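Local atomic coordinates of 70 kDa protein (Xanthomonas sp., PDB entry 4B2N), a protein that oxidatively cleaves natural rubber in a processive manner, as a dioxygenase that carries two covalently attached c-type hemes. Residues F108-L113 and N321-A326; A112-Y117 and G185-S190; S249-L254 and M315-A320; L102-F107 and Q175-N180. One frame throughout, in Å; residues are numbered along the deposited sequence.

Contact 1: residues F108-L113 and N321-A326; sequences FQPMAL and NIFRDA
Asn321 begins an Asx turn inside a type I β turn that runs to Arg324, and Gln109 of the extended segment 108-113 reaches across to its first peptide. Gln109 OE1 accepts a hydrogen bond from Ile322 N at 2.8 Å, the donor lying in the carbonyl plane and the bond fairly straight (161° at the hydrogen). With CG anti to the backbone N (chi1 -178°) and the chain bent at chi2, the amide curls back far enough for Gln109 NE2 to donate to Pro110 O, 3.1 Å away and almost in the amide plane. Both ends of the amide are thus used, which fixes its rotation. Gln109 NE2 also comes within 3.4 Å of Phe323 CE2, approaching obliquely with amide and ring planes 60° apart. Pro110 CD meets the edge of that ring, 3.9 Å from Phe323 CD2, and also packs against Asn321 ND2 at 3.5 Å. Beyond the two segments, Asn321 ND2 bonds Phe107 O. Within segment 321-326, Ile322 CG2 lies over one face of the Phe323 ring, offset toward its rim. Asn321 OD1 receives Phe323 N at 2.7 Å, the side-chain-to-backbone bond that defines an Asx turn.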
loop_
_atom_site.group_PDB
_atom_site.type_symbol
_atom_site.label_atom_id
_atom_site.label_comp_id
_atom_site.label_asym_id
_atom_site.label_seq_id
_atom_site.Cartn_x
_atom_site.Cartn_y
_atom_site.Cartn_z
ATOM N N PHE A 108 14.910 0.147 -0.309
ATOM C CA PHE A 108 14.429 -0.886 -1.265
ATOM C C PHE A 108 15.599 -1.390 -2.093
ATOM O O PHE A 108 16.523 -0.640 -2.445
ATOM C CB PHE A 108 13.321 -0.237 -2.109
ATOM C CG PHE A 108 12.700 -1.126 -3.170
ATOM C CD1 PHE A 108 13.372 -1.387 -4.402
ATOM C CD2 PHE A 108 11.466 -1.683 -2.981
ATOM C CE1 PHE A 108 12.806 -2.224 -5.400
ATOM C CE2 PHE A 108 10.880 -2.468 -3.994
ATOM C CZ PHE A 108 11.541 -2.720 -5.193
ATOM N N GLN A 109 15.643 -2.699 -2.287
ATOM C CA GLN A 109 16.617 -3.382 -3.141
ATOM C C GLN A 109 17.092 -2.611 -4.385
ATOM O O GLN A 109 16.310 -2.407 -5.259
ATOM C CB GLN A 109 15.963 -4.723 -3.589
ATOM C CG GLN A 109 16.920 -5.556 -4.446
ATOM C CD GLN A 109 18.161 -5.894 -3.711
ATOM O OE1 GLN A 109 18.110 -6.556 -2.634
ATOM N NE2 GLN A 109 19.301 -5.543 -4.282
ATOM N N PRO A 110 18.406 -2.277 -4.498
ATOM C CA PRO A 110 18.867 -1.620 -5.730
ATOM C C PRO A 110 18.676 -2.522 -6.936
ATOM O O PRO A 110 18.874 -3.745 -6.823
ATOM C CB PRO A 110 20.367 -1.448 -5.487
ATOM C CG PRO A 110 20.467 -1.198 -4.010
ATOM C CD PRO A 110 19.398 -2.127 -3.410
ATOM N N MET A 111 18.402 -1.938 -8.100
ATOM C CA MET A 111 18.129 -2.745 -9.301
ATOM C C MET A 111 19.177 -2.587 -10.381
ATOM O O MET A 111 19.355 -3.499 -11.154
ATOM C CB MET A 111 16.739 -2.491 -9.888
ATOM C CG MET A 111 15.666 -2.776 -8.887
ATOM S SD MET A 111 13.993 -2.306 -9.435
ATOM C CE MET A 111 14.335 -0.721 -10.171
ATOM N N ALA A 112 19.803 -1.411 -10.479
ATOM C CA ALA A 112 20.677 -1.067 -11.631
ATOM C C ALA A 112 21.787 -0.127 -11.200
ATOM O O ALA A 112 21.624 0.681 -10.266
ATOM C CB ALA A 112 19.811 -0.431 -12.718
ATOM N N LEU A 113 22.932 -0.184 -11.869
ATOM C CA LEU A 113 23.946 0.829 -11.747
ATOM C C LEU A 113 23.377 2.132 -12.269
ATOM O O LEU A 113 22.518 2.159 -13.203
ATOM C CB LEU A 113 25.165 0.443 -12.643
ATOM C CG LEU A 113 25.788 -0.907 -12.297
ATOM C CD1 LEU A 113 26.687 -1.264 -13.493
ATOM C CD2 LEU A 113 26.652 -0.856 -11.043
ATOM N N ASN A 321 16.137 -6.291 1.457
ATOM C CA ASN A 321 17.294 -5.911 0.657
ATOM C C ASN A 321 18.462 -6.871 0.896
ATOM O O ASN A 321 18.833 -7.119 2.016
ATOM C CB ASN A 321 17.690 -4.490 1.103
ATOM C CG ASN A 321 18.889 -3.936 0.361
ATOM O OD1 ASN A 321 19.851 -4.625 0.073
ATOM N ND2 ASN A 321 18.794 -2.665 0.002
ATOM N N ILE A 322 19.067 -7.378 -0.179
ATOM C CA ILE A 322 19.964 -8.504 -0.102
ATOM C C ILE A 322 21.335 -8.073 0.318
ATOM O O ILE A 322 22.199 -8.905 0.698
ATOM C CB ILE A 322 19.962 -9.254 -1.474
ATOM C CG1 ILE A 322 19.628 -10.679 -1.214
ATOM C CG2 ILE A 322 21.150 -8.918 -2.387
ATOM C CD1 ILE A 322 18.203 -10.778 -0.707
ATOM N N PHE A 323 21.549 -6.768 0.263
ATOM C CA PHE A 323 22.870 -6.262 0.603
ATOM C C PHE A 323 23.064 -5.997 2.106
ATOM O O PHE A 323 24.181 -5.796 2.535
ATOM C CB PHE A 323 23.155 -5.015 -0.238
ATOM C CG PHE A 323 23.199 -5.274 -1.731
ATOM C CD1 PHE A 323 24.031 -6.286 -2.264
ATOM C CD2 PHE A 323 22.451 -4.472 -2.613
ATOM C CE1 PHE A 323 24.102 -6.513 -3.627
ATOM C CE2 PHE A 323 22.540 -4.679 -4.016
ATOM C CZ PHE A 323 23.350 -5.712 -4.510
ATOM N N ARG A 324 21.993 -5.980 2.918
ATOM C CA ARG A 324 22.146 -5.665 4.357
ATOM C C ARG A 324 22.473 -6.920 5.104
ATOM O O ARG A 324 22.124 -7.975 4.621
ATOM C CB ARG A 324 20.822 -5.178 4.937
ATOM C CG ARG A 324 20.354 -3.890 4.312
ATOM C CD ARG A 324 19.499 -3.085 5.261
ATOM N NE ARG A 324 19.596 -1.710 4.769
ATOM C CZ ARG A 324 18.847 -1.210 3.819
ATOM N NH1 ARG A 324 17.830 -1.929 3.255
ATOM N NH2 ARG A 324 19.105 0.038 3.439
ATOM N N ASP A 325 23.122 -6.832 6.279
ATOM C CA ASP A 325 23.227 -7.994 7.151
ATOM C C ASP A 325 22.072 -7.983 8.196
ATOM O O ASP A 325 21.257 -7.057 8.193
ATOM C CB ASP A 325 24.635 -8.149 7.767
ATOM C CG ASP A 325 24.934 -7.089 8.795
ATOM O OD1 ASP A 325 24.131 -6.142 9.042
ATOM O OD2 ASP A 325 26.002 -7.211 9.416
ATOM N N ALA A 326 21.947 -9.025 9.021
ATOM C CA ALA A 326 20.811 -9.128 9.964
ATOM C C ALA A 326 20.773 -7.899 10.867
ATOM O O ALA A 326 19.733 -7.328 11.081
ATOM C CB ALA A 326 20.916 -10.408 10.816
#

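Contact 2: residues A112-Y117 and G185-S190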
loop_
_atom_site.group_PDB
_atom_site.type_symbol
_atom_site.label_atom_id
_atom_site.label_comp_id
_atom_site.label_asym_id
_atom_site.label_seq_id
_atom_site.Cartn_x
_atom_site.Cartn_y
_atom_site.Cartn_z
ATOM N N ALA A 112 19.803 -1.411 -10.479
ATOM C CA ALA A 112 20.677 -1.067 -11.631
ATOM C C ALA A 112 21.787 -0.127 -11.200
ATOM O O ALA A 112 21.624 0.681 -10.266
ATOM C CB ALA A 112 19.811 -0.431 -12.718
ATOM N N LEU A 113 22.932 -0.184 -11.869
ATOM C CA LEU A 113 23.946 0.829 -11.747
ATOM C C LEU A 113 23.377 2.132 -12.269
ATOM O O LEU A 113 22.518 2.159 -13.203
ATOM C CB LEU A 113 25.165 0.443 -12.643
ATOM C CG LEU A 113 25.788 -0.907 -12.297
ATOM C CD1 LEU A 113 26.687 -1.264 -13.493
ATOM C CD2 LEU A 113 26.652 -0.856 -11.043
ATOM N N ALA A 114 23.826 3.227 -11.679
ATOM C CA ALA A 114 23.415 4.506 -12.231
ATOM C C ALA A 114 23.675 4.649 -13.769
ATOM O O ALA A 114 22.804 5.147 -14.537
ATOM C CB ALA A 114 24.057 5.606 -11.425
ATOM N N THR A 115 24.805 4.148 -14.243
ATOM C CA THR A 115 25.053 4.235 -15.700
ATOM C C THR A 115 24.112 3.376 -16.529
ATOM O O THR A 115 23.672 3.773 -17.646
ATOM C CB THR A 115 26.546 3.974 -16.035
ATOM O OG1 THR A 115 27.259 5.135 -15.587
ATOM C CG2 THR A 115 26.774 3.808 -17.568
ATOM N N SER A 116 23.703 2.242 -15.984
ATOM C CA SER A 116 22.738 1.449 -16.673
ATOM C C SER A 116 21.384 2.157 -16.764
ATOM O O SER A 116 20.681 2.044 -17.806
ATOM C CB SER A 116 22.489 0.161 -15.914
ATOM O OG SER A 116 23.634 -0.691 -15.922
ATOM N N TYR A 117 20.999 2.827 -15.672
ATOM C CA TYR A 117 19.782 3.593 -15.695
ATOM C C TYR A 117 19.882 4.761 -16.716
ATOM O O TYR A 117 18.994 4.973 -17.515
ATOM C CB TYR A 117 19.396 4.148 -14.293
ATOM C CG TYR A 117 18.356 5.205 -14.432
ATOM C CD1 TYR A 117 16.984 4.863 -14.478
ATOM C CD2 TYR A 117 18.700 6.542 -14.535
ATOM C CE1 TYR A 117 16.018 5.833 -14.648
ATOM C CE2 TYR A 117 17.745 7.540 -14.685
ATOM C CZ TYR A 117 16.387 7.154 -14.724
ATOM O OH TYR A 117 15.412 8.073 -14.839
ATOM N N GLY A 185 25.143 5.412 -5.785
ATOM C CA GLY A 185 25.477 5.107 -7.206
ATOM C C GLY A 185 24.644 3.988 -7.824
ATOM O O GLY A 185 24.945 3.532 -8.935
ATOM N N LEU A 186 23.539 3.591 -7.159
ATOM C CA LEU A 186 22.683 2.486 -7.611
ATOM C C LEU A 186 21.269 3.005 -7.581
ATOM O O LEU A 186 20.899 3.701 -6.639
ATOM C CB LEU A 186 22.689 1.296 -6.613
ATOM C CG LEU A 186 24.109 0.804 -6.320
ATOM C CD1 LEU A 186 24.121 -0.303 -5.251
ATOM C CD2 LEU A 186 24.724 0.284 -7.634
ATOM N N ILE A 187 20.473 2.568 -8.548
ATOM C CA ILE A 187 19.050 2.981 -8.658
ATOM C C ILE A 187 18.073 1.863 -8.306
ATOM O O ILE A 187 18.272 0.770 -8.772
ATOM C CB ILE A 187 18.771 3.394 -10.139
ATOM C CG1 ILE A 187 19.872 4.297 -10.679
ATOM C CG2 ILE A 187 17.435 4.071 -10.310
ATOM C CD1 ILE A 187 20.137 5.605 -9.877
ATOM N N GLY A 188 17.022 2.108 -7.502
ATOM C CA GLY A 188 15.961 1.121 -7.319
ATOM C C GLY A 188 14.712 1.885 -7.210
ATOM O O GLY A 188 14.721 3.100 -7.422
ATOM N N ALA A 189 13.641 1.166 -6.972
ATOM C CA ALA A 189 12.390 1.842 -6.659
ATOM C C ALA A 189 12.480 2.476 -5.250
ATOM O O ALA A 189 13.326 2.105 -4.402
ATOM C CB ALA A 189 11.251 0.822 -6.701
ATOM N N SER A 190 11.589 3.443 -4.976
ATOM C CA SER A 190 11.367 3.857 -3.602
ATOM C C SER A 190 9.942 3.535 -3.205
ATOM O O SER A 190 9.155 3.108 -4.060
ATOM C CB SER A 190 11.528 5.371 -3.392
ATOM O OG SER A 190 10.584 6.047 -4.209
#
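The Tyr117 ring is approached obliquely by Ile187 CG1, which lies 4.1 Å from Tyr117 CG and nearer still, 3.6 Å, to Tyr117 CB; elsewhere the ring meets that of Tyr152 edge-to-face. Ile187 presents this branch because its CG1 stands beside the backbone N (chi1 -46°), from where it also touches Ala114 CA. The Tyr117 and Ile187 side chains cross at about a right angle, and through them and Ala114 the first turn of helix 114-118 packs on strand 186-189. Ala112 and Ile187 form an antiparallel hydrogen-bonded pair: Ile187 N donates to Ala112 O at 2.8 Å, a nearly straight bond close to the C=O axis, whereas the return bond from Ala112 N to Ile187 O is longer, 3.2 Å, and more bent. Next along, Leu113 and Leu186 are a non-hydrogen-bonded pair whose side chains diverge, though Leu113 CD2 and Leu186 CD2 approach to 4.1 Å. A third backbone bond, Ala114 N to Gly185 O at 3.0 Å, forms where the strand has already turned into helix. Ile187 O takes Met111 N as well, and with Met111 and Ala112 both opposite Ile187 the pairing is a classic β bulge in a three-stranded antiparallel sheet.

Contact 3: residues S249-L254 and M315-A320. With HEC (heme c), chain C.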
loop_
_atom_site.group_PDB
_atom_site.type_symbol
_atom_site.label_atom_id
_atom_site.label_comp_id
_atom_site.label_asym_id
_atom_site.label_seq_id
_atom_site.Cartn_x
_atom_site.Cartn_y
_atom_site.Cartn_z
ATOM N N SER A 249 0.243 -4.184 -7.646
ATOM C CA SER A 249 1.393 -5.083 -7.830
ATOM C C SER A 249 1.301 -6.265 -6.862
ATOM O O SER A 249 0.466 -6.260 -5.928
ATOM C CB SER A 249 2.706 -4.317 -7.558
ATOM O OG SER A 249 2.898 -4.055 -6.162
ATOM N N ASP A 250 2.271 -7.179 -6.976
ATOM C CA ASP A 250 2.376 -8.293 -6.024
ATOM C C ASP A 250 3.243 -7.903 -4.805
ATOM O O ASP A 250 3.916 -8.765 -4.223
ATOM C CB ASP A 250 2.896 -9.557 -6.701
ATOM C CG ASP A 250 4.285 -9.391 -7.224
ATOM O OD1 ASP A 250 4.868 -8.337 -6.913
ATOM O OD2 ASP A 250 4.850 -10.306 -7.903
ATOM N N ALA A 251 3.222 -6.615 -4.433
ATOM C CA ALA A 251 4.056 -6.129 -3.313
ATOM C C ALA A 251 3.825 -7.054 -2.089
ATOM O O ALA A 251 4.777 -7.517 -1.444
ATOM C CB ALA A 251 3.765 -4.621 -2.980
ATOM N N ILE A 252 2.559 -7.259 -1.710
ATOM C CA ILE A 252 2.277 -8.030 -0.521
ATOM C C ILE A 252 2.770 -9.508 -0.563
ATOM O O ILE A 252 2.975 -10.091 0.502
ATOM C CB ILE A 252 0.743 -7.962 -0.176
ATOM C CG1 ILE A 252 0.479 -8.241 1.305
ATOM C CG2 ILE A 252 -0.030 -8.910 -1.031
ATOM C CD1 ILE A 252 1.205 -7.283 2.213
ATOM N N GLY A 253 3.053 -10.022 -1.791
ATOM C CA GLY A 253 3.653 -11.378 -2.024
ATOM C C GLY A 253 4.965 -11.455 -1.275
ATOM O O GLY A 253 5.444 -12.559 -0.947
ATOM N N LEU A 254 5.537 -10.285 -0.931
ATOM C CA LEU A 254 6.840 -10.305 -0.223
ATOM C C LEU A 254 6.662 -10.980 1.115
ATOM O O LEU A 254 7.531 -11.682 1.551
ATOM C CB LEU A 254 7.351 -8.911 0.118
ATOM C CG LEU A 254 8.880 -8.628 0.225
ATOM C CD1 LEU A 254 9.207 -7.377 1.073
ATOM C CD2 LEU A 254 9.863 -9.741 0.484
ATOM N N MET A 315 8.584 -2.011 7.397
ATOM C CA MET A 315 9.988 -2.336 7.100
ATOM C C MET A 315 10.285 -3.391 6.060
ATOM O O MET A 315 11.440 -3.476 5.603
ATOM C CB MET A 315 10.718 -2.711 8.388
ATOM C CG MET A 315 11.039 -1.547 9.318
ATOM S SD MET A 315 11.430 -2.143 10.997
ATOM C CE MET A 315 13.070 -2.710 10.712
ATOM N N ALA A 316 9.260 -4.129 5.602
ATOM C CA ALA A 316 9.480 -5.290 4.729
ATOM C C ALA A 316 10.500 -5.016 3.582
ATOM O O ALA A 316 11.471 -5.779 3.391
ATOM C CB ALA A 316 8.157 -5.740 4.142
ATOM N N PHE A 317 10.298 -3.936 2.813
ATOM C CA PHE A 317 11.188 -3.773 1.618
ATOM C C PHE A 317 12.600 -3.403 2.009
ATOM O O PHE A 317 13.572 -3.607 1.234
ATOM C CB PHE A 317 10.608 -2.732 0.660
ATOM C CG PHE A 317 9.534 -3.291 -0.228
ATOM C CD1 PHE A 317 9.847 -4.182 -1.247
ATOM C CD2 PHE A 317 8.202 -2.944 -0.015
ATOM C CE1 PHE A 317 8.818 -4.695 -2.086
ATOM C CE2 PHE A 317 7.191 -3.428 -0.839
ATOM C CZ PHE A 317 7.495 -4.314 -1.862
ATOM N N GLY A 318 12.748 -2.843 3.196
ATOM C CA GLY A 318 14.120 -2.512 3.625
ATOM C C GLY A 318 14.843 -3.731 4.140
ATOM O O GLY A 318 16.036 -3.899 3.964
ATOM N N VAL A 319 14.104 -4.584 4.831
ATOM C CA VAL A 319 14.620 -5.860 5.363
ATOM C C VAL A 319 14.936 -6.725 4.167
ATOM O O VAL A 319 15.964 -7.421 4.152
ATOM C CB VAL A 319 13.543 -6.594 6.244
ATOM C CG1 VAL A 319 13.997 -8.019 6.553
ATOM C CG2 VAL A 319 13.276 -5.807 7.510
ATOM N N ALA A 320 14.069 -6.712 3.147
ATOM C CA ALA A 320 14.279 -7.699 2.069
ATOM C C ALA A 320 15.404 -7.328 1.155
ATOM O O ALA A 320 15.704 -8.055 0.267
ATOM C CB ALA A 320 13.005 -7.950 1.245
HETATM FE FE HEC C . 3.835 -0.222 0.953
HETATM C CHA HEC C . 0.905 -1.334 2.489
HETATM C CHB HEC C . 4.718 1.517 3.878
HETATM C CHC HEC C . 7.103 0.351 -0.231
HETATM C CHD HEC C . 2.783 -1.341 -2.041
HETATM N NA HEC C . 3.074 0.014 2.729
HETATM C C1A HEC C . 1.768 -0.373 3.158
HETATM C C2A HEC C . 1.373 0.229 4.422
HETATM C C3A HEC C . 2.451 1.051 4.861
HETATM C C4A HEC C . 3.453 0.915 3.797
HETATM C CMA HEC C . 2.495 1.930 6.096
HETATM C CAA HEC C . 0.049 0.061 5.210
HETATM C CBA HEC C . -0.969 0.978 4.529
HETATM C CGA HEC C . -2.374 0.792 5.074
HETATM O O1A HEC C . -2.878 -0.369 5.262
HETATM O O2A HEC C . -2.988 1.851 5.229
HETATM N NB HEC C . 5.530 0.626 1.722
HETATM C C1B HEC C . 5.697 1.350 2.835
HETATM C C2B HEC C . 7.030 1.891 3.052
HETATM C C3B HEC C . 7.724 1.538 1.875
HETATM C C4B HEC C . 6.717 0.832 1.091
HETATM C CMB HEC C . 7.398 2.623 4.280
HETATM C CAB HEC C . 9.168 1.752 1.503
HETATM C CBB HEC C . 10.104 1.096 2.347
HETATM N NC HEC C . 4.829 -0.394 -0.753
HETATM C C1C HEC C . 6.134 -0.180 -1.159
HETATM C C2C HEC C . 6.357 -0.439 -2.604
HETATM C C3C HEC C . 5.065 -0.966 -3.093
HETATM C C4C HEC C . 4.172 -0.931 -1.938
HETATM C CMC HEC C . 7.702 -0.258 -3.299
HETATM C CAC HEC C . 4.703 -1.448 -4.465
HETATM C CBC HEC C . 5.643 -2.223 -5.151
HETATM N ND HEC C . 2.143 -1.189 0.361
HETATM C C1D HEC C . 1.904 -1.565 -0.894
HETATM C C2D HEC C . 0.638 -2.200 -1.073
HETATM C C3D HEC C . 0.103 -2.207 0.252
HETATM C C4D HEC C . 1.128 -1.573 1.074
HETATM C CMD HEC C . -0.028 -2.742 -2.286
HETATM C CAD HEC C . -1.168 -2.880 0.636
HETATM C CBD HEC C . -0.650 -4.369 0.718
HETATM C CGD HEC C . -1.816 -5.292 0.984
HETATM O O1D HEC C . -2.309 -5.984 0.058
HETATM O O2D HEC C . -2.311 -5.240 2.160
#
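Ala316 O accepts the helical bond from Ala320 N at 2.8 Å, and the same carbonyl oxygen is packed by Leu254 CD1 of the segment across from it. Leu254 CD1 also lies 3.6 Å from Ala316 CB, while the other branch, Leu254 CD2, reaches Ala320 CB at 3.7 Å. With CG anti to the backbone N (chi1 -151°), Leu254 points both methyls at the end of helix 312-319, CD1 toward Ala316 and CD2 toward Ala320. Leu254 CD1 further makes a CH-pi contact over a face of the Phe317 ring, 4.2 Å from the centroid. Phe317 belongs to the pocket of the first heme c, the group held axially by His195. The opposite face of its ring receives the heme methyl CMC, and the CD2-CE2 side of the Phe317 ring lies over pyrrole C, with Phe317 CE2 3.4 Å from heme C1C. A bound oxygen molecule lies about 4 Å from the Phe317 side chain, so the ring may line a pocket for it beside the heme. Ala251 CB touches the ring in its plane, 3.9 Å from Phe317 CZ, and simultaneously meets the porphyrin at CHD. An ST turn shapes this loop: Ser249 OG accepts from Ala251 N at 3.1 Å and also rests against the heme side-chain carbon CBC. Ile252 packs its CB and aliphatic branches against a heme propionate at O1D and CGD.

Contact 4: residues L102-F107 and Q175-N180; sequences LEERQF and QGKDDN
Arg105, the first residue to leave helix 88-104, pairs with Lys177 in a single β bridge, and its side chain folds back along the partner segment. CB lies over one face of the Phe107 ring; from there the chain bends at chi2 and chi3, bringing Arg105 CD to 3.7 Å from Lys177 O. Arg105 NE forms a salt bridge with Glu335 OE2. Arg105 NH1 then donates to Lys177 O at 2.9 Å, with the oxygen in the guanidinium plane. Arg105 NH1 and NH2 together grip one carboxylate oxygen, Asp179 OD1, end-on, the shorter bond being 2.8 Å from NH2, with guanidinium and carboxylate planes 88° apart. The other oxygen of Asp179 is bound by Arg324. Lys177 O is doubly held, for Gln106 N reaches it at 3.0 Å from the opposite face of its plane. Lys177 N in turn donates to Glu104 O, and Gly176, with positive phi, lets the backbone pass close to Glu104 O. The Lys177 and Glu104 side chains run alongside each other and end in a salt bridge, Lys177 NZ to Glu104 OE1 at 2.9 Å, the ammonium arriving from above the carboxylate plane. A water spans the same two groups, 3.2 Å from both Glu104 OE2 and Lys177 NZ.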
loop_
_atom_site.group_PDB
_atom_site.type_symbol
_atom_site.label_atom_id
_atom_site.label_comp_id
_atom_site.label_asym_id
_atom_site.label_seq_id
_atom_site.Cartn_x
_atom_site.Cartn_y
_atom_site.Cartn_z
ATOM N N LEU A 102 12.291 9.117 3.372
ATOM C CA LEU A 102 11.563 8.687 2.156
ATOM C C LEU A 102 12.220 9.283 0.882
ATOM O O LEU A 102 12.162 8.683 -0.204
ATOM C CB LEU A 102 10.048 8.971 2.254
ATOM C CG LEU A 102 9.285 8.166 3.284
ATOM C CD1 LEU A 102 7.803 8.575 3.421
ATOM C CD2 LEU A 102 9.441 6.700 2.922
ATOM N N GLU A 103 12.799 10.484 1.045
ATOM C CA GLU A 103 13.306 11.227 -0.088
ATOM C C GLU A 103 14.734 10.768 -0.416
ATOM O O GLU A 103 15.124 10.748 -1.609
ATOM C CB GLU A 103 13.306 12.732 0.221
ATOM C CG GLU A 103 11.923 13.393 0.077
ATOM C CD GLU A 103 11.973 14.859 0.418
ATOM O OE1 GLU A 103 13.113 15.439 0.378
ATOM O OE2 GLU A 103 10.878 15.427 0.741
ATOM N N GLU A 104 15.525 10.443 0.613
ATOM C CA GLU A 104 16.932 10.204 0.381
ATOM C C GLU A 104 17.566 8.911 0.809
ATOM O O GLU A 104 18.801 8.720 0.599
ATOM C CB GLU A 104 17.869 11.322 0.822
ATOM C CG GLU A 104 17.533 12.191 1.970
ATOM C CD GLU A 104 18.651 13.217 2.234
ATOM O OE1 GLU A 104 19.697 12.883 2.846
ATOM O OE2 GLU A 104 18.420 14.360 1.854
ATOM N N ARG A 105 16.797 8.018 1.416
ATOM C CA ARG A 105 17.472 6.776 1.887
ATOM C C ARG A 105 17.186 5.639 0.930
ATOM O O ARG A 105 16.032 5.397 0.582
ATOM C CB ARG A 105 16.987 6.455 3.333
ATOM C CG ARG A 105 17.698 7.370 4.314
ATOM C CD ARG A 105 19.095 6.789 4.626
ATOM N NE ARG A 105 18.989 5.614 5.513
ATOM C CZ ARG A 105 19.428 4.389 5.254
ATOM N NH1 ARG A 105 20.025 4.111 4.094
ATOM N NH2 ARG A 105 19.292 3.407 6.155
ATOM N N GLN A 106 18.220 4.910 0.521
ATOM C CA GLN A 106 17.981 3.708 -0.286
ATOM C C GLN A 106 17.683 2.489 0.616
ATOM O O GLN A 106 18.579 1.815 1.117
ATOM C CB GLN A 106 19.147 3.401 -1.204
ATOM C CG GLN A 106 18.737 2.322 -2.237
ATOM C CD GLN A 106 19.527 2.457 -3.501
ATOM O OE1 GLN A 106 18.969 2.647 -4.612
ATOM N NE2 GLN A 106 20.826 2.411 -3.353
ATOM N N PHE A 107 16.419 2.239 0.834
ATOM C CA PHE A 107 15.952 1.120 1.630
ATOM C C PHE A 107 15.721 -0.085 0.722
ATOM O O PHE A 107 16.251 -1.177 0.978
ATOM C CB PHE A 107 14.599 1.496 2.243
ATOM C CG PHE A 107 14.715 2.540 3.316
ATOM C CD1 PHE A 107 15.556 2.322 4.440
ATOM C CD2 PHE A 107 14.023 3.737 3.207
ATOM C CE1 PHE A 107 15.723 3.298 5.433
ATOM C CE2 PHE A 107 14.147 4.713 4.226
ATOM C CZ PHE A 107 15.015 4.481 5.316
ATOM N N GLN A 175 18.205 6.975 -6.035
ATOM C CA GLN A 175 19.550 6.565 -5.739
ATOM C C GLN A 175 19.757 6.612 -4.198
ATOM O O GLN A 175 19.978 5.569 -3.576
ATOM C CB GLN A 175 20.604 7.449 -6.444
ATOM C CG GLN A 175 22.018 7.226 -5.903
ATOM C CD GLN A 175 23.047 8.312 -6.218
ATOM O OE1 GLN A 175 24.227 8.022 -6.187
ATOM N NE2 GLN A 175 22.601 9.548 -6.476
ATOM N N GLY A 176 19.673 7.823 -3.621
ATOM C CA GLY A 176 19.681 7.978 -2.221
ATOM C C GLY A 176 20.988 7.612 -1.564
ATOM O O GLY A 176 22.002 7.441 -2.242
ATOM N N LYS A 177 20.932 7.429 -0.254
ATOM C CA LYS A 177 22.142 7.167 0.565
ATOM C C LYS A 177 22.024 5.834 1.268
ATOM O O LYS A 177 20.922 5.460 1.704
ATOM C CB LYS A 177 22.305 8.263 1.584
ATOM C CG LYS A 177 22.461 9.624 0.946
ATOM C CD LYS A 177 22.446 10.697 2.009
ATOM C CE LYS A 177 23.149 11.959 1.562
ATOM N NZ LYS A 177 22.534 13.051 2.362
ATOM N N ASP A 178 23.149 5.136 1.357
ATOM C CA ASP A 178 23.206 3.801 1.969
ATOM C C ASP A 178 23.235 3.935 3.519
ATOM O O ASP A 178 23.098 5.022 4.044
ATOM C CB ASP A 178 24.398 3.017 1.421
ATOM C CG ASP A 178 25.758 3.668 1.753
ATOM O OD1 ASP A 178 25.917 4.461 2.703
ATOM O OD2 ASP A 178 26.716 3.303 1.086
ATOM N N ASP A 179 23.467 2.829 4.223
ATOM C CA ASP A 179 23.323 2.891 5.657
ATOM C C ASP A 179 24.555 3.619 6.274
ATOM O O ASP A 179 24.528 3.996 7.416
ATOM C CB ASP A 179 23.111 1.486 6.272
ATOM C CG ASP A 179 21.849 0.756 5.730
ATOM O OD1 ASP A 179 20.985 1.396 5.109
ATOM O OD2 ASP A 179 21.737 -0.492 5.948
ATOM N N ASN A 180 25.638 3.737 5.526
ATOM C CA ASN A 180 26.794 4.540 5.938
ATOM C C ASN A 180 26.704 6.029 5.552
ATOM O O ASN A 180 27.731 6.739 5.580
ATOM C CB ASN A 180 28.045 3.992 5.312
ATOM C CG ASN A 180 28.473 2.701 5.925
ATOM O OD1 ASN A 180 28.115 1.644 5.451
ATOM N ND2 ASN A 180 29.300 2.773 6.938
HETATM O O HOH W 1 21.195 15.370 0.607
#

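Segments 102-107, 108-113 and 112-117 form one continuous run, the last two sharing Ala112 and Leu113, from the end of helix 88-104 into helix 114-118, and each has a different partner. Contacts 1 and 2 share strand 112-113, which lies beside 186-189 in the sheet; the segments of contacts 2 and 4 alternate along the chain, their centres 12 Å apart. Contact 3 follows both and falls within the interval spanned by contact 1. Contact 1, its centre 11 to 12 Å from those of the other three, touches them all: Arg324 bonds Asp179, Phe107 and Gly318, and Phe108 meets Phe317. Contacts 2 and 3, centres 19 Å apart, do not touch. Together these segments supply Phe108, Ser190, Ser249, Ala251, Ile252 and Phe317 to the pocket of the first heme.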